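Local atomic coordinates of alpha-ketoglutarate-dependent non-heme iron oxygenase EasH (Aspergillus japonicus, PDB entry 5M0T), a protein that probably uses non-heme iron(II) and 2-oxoglutarate to carry out an oxidative step in the biosynthesis of the ergot alkaloid cycloclavine. Residues 24-27 with 28-32. Numbering follows the deposited sequence.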
# COMPACT_ATOMS: atom_id res chain seq x y z
N ILE A 24 11.69 16.81 19.40
CA ILE A 24 12.11 16.58 18.01
C ILE A 24 10.92 16.74 17.05
O ILE A 24 11.06 17.35 15.97
CB ILE A 24 12.78 15.19 17.85
CG1 ILE A 24 14.09 15.19 18.64
CG2 ILE A 24 13.04 14.87 16.38
CD1 ILE A 24 14.71 13.83 18.85
N PHE A 25 9.76 16.22 17.46
CA PHE A 25 8.56 16.36 16.65
C PHE A 25 8.14 17.80 16.44
O PHE A 25 7.63 18.14 15.36
CB PHE A 25 7.39 15.55 17.20
CG PHE A 25 6.21 15.51 16.25
CD1 PHE A 25 6.32 14.84 15.02
CD2 PHE A 25 5.02 16.17 16.55
CE1 PHE A 25 5.26 14.82 14.13
CE2 PHE A 25 3.96 16.14 15.66
CZ PHE A 25 4.08 15.47 14.44
N GLN A 26 8.35 18.64 17.45
CA GLN A 26 7.98 20.05 17.36
C GLN A 26 8.79 20.80 16.28
O GLN A 26 8.21 21.52 15.48
CB GLN A 26 8.15 20.73 18.71
CG GLN A 26 7.56 22.11 18.79
CD GLN A 26 7.73 22.74 20.17
OE1 GLN A 26 7.57 22.09 21.20
NE2 GLN A 26 8.05 24.03 20.19
N VAL A 27 10.11 20.61 16.27
CA VAL A 27 10.96 21.21 15.23
C VAL A 27 10.57 20.68 13.84
O VAL A 27 10.56 21.42 12.86
CB VAL A 27 12.48 20.99 15.48
CG1 VAL A 27 13.30 21.63 14.36
CG2 VAL A 27 12.89 21.57 16.82
N LEU A 28 10.24 19.39 13.76
CA LEU A 28 9.79 18.76 12.52
C LEU A 28 8.51 19.40 11.98
O LEU A 28 8.41 19.66 10.79
CB LEU A 28 9.60 17.25 12.72
CG LEU A 28 9.36 16.41 11.48
CD1 LEU A 28 10.60 16.40 10.61
CD2 LEU A 28 8.96 14.98 11.85
N GLN A 29 7.53 19.66 12.84
CA GLN A 29 6.31 20.39 12.46
C GLN A 29 6.58 21.81 11.97
O GLN A 29 5.98 22.26 10.99
CB GLN A 29 5.35 20.52 13.64
CG GLN A 29 4.67 19.25 14.04
CD GLN A 29 3.70 19.47 15.20
OE1 GLN A 29 4.07 20.04 16.22
NE2 GLN A 29 2.47 19.02 15.04
N GLU A 30 7.44 22.53 12.69
CA GLU A 30 7.74 23.91 12.37
C GLU A 30 8.61 24.06 11.12
O GLU A 30 8.38 24.96 10.32
CB GLU A 30 8.39 24.59 13.58
CG GLU A 30 7.42 24.72 14.76
CD GLU A 30 8.06 25.12 16.09
OE1 GLU A 30 9.31 25.19 16.19
OE2 GLU A 30 7.30 25.36 17.05
N ASP A 31 9.62 23.20 10.97
CA ASP A 31 10.67 23.34 9.94
C ASP A 31 10.64 22.29 8.83
O ASP A 31 11.22 22.51 7.77
CB ASP A 31 12.05 23.30 10.60
CG ASP A 31 12.35 24.52 11.49
OD1 ASP A 31 11.46 25.36 11.73
OD2 ASP A 31 13.49 24.64 11.95
N GLY A 32 9.98 21.15 9.07
CA GLY A 32 9.95 20.04 8.12
C GLY A 32 11.19 19.18 8.08
O GLY A 32 11.23 18.18 7.35
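Gln29 sets its CG over one face of the Phe25 ring, one helical turn back along helix 21-31. This CG stands 4.0 Å from the centroid of the Phe25 ring, 28° off the normal, in a CH-pi contact. Beyond CG the amide runs out past the ring's CE2 corner, its plane 36° from the ring's, with NE2 of Gln29 3.3 Å from CE2 of Phe25. CG of Phe25 is anti to the backbone N (chi1 -171°), which brings the ring up against the following turn, where CD1 also meets CD2 of Leu28.

Backbone pairing is continuously alpha-helical: the carbonyls of Ile24, Phe25, Gln26 and Val27 accept the N-H groups of Leu28, Gln29, Glu30 and Asp31, the last from Asp31 N to Val27 O at 2.8 Å. Gly32 N closes on Leu28 O as the chain leaves the helix with positive phi. Gln29 O accepts a hydrogen bond from NE2 of His176, Gly32 O is hydrogen-bonded to OG1 of Thr208, and the backbone of Asp31 also pairs with Gly174.

Gln26 runs alongside Glu30, and NE2 of Gln26 gives a weak, long hydrogen bond to OE2 of Glu30 (3.5 Å). The stronger partner of Glu30 is Arg13, which forms salt bridges with OE1 of Glu30 and OD2 of Asp31, tying two successive carboxylates to the chain ahead of the helix.

This helix is the crossover of the beta-alpha-beta unit between parallel strands 14-16 and 33-37. Ile24 and Leu28 pack on Leu203 of strand 201-205, Ile24 and Val27 reach Val34 of strand 33-37, and Ile24 and Phe25 touch helix 95-105.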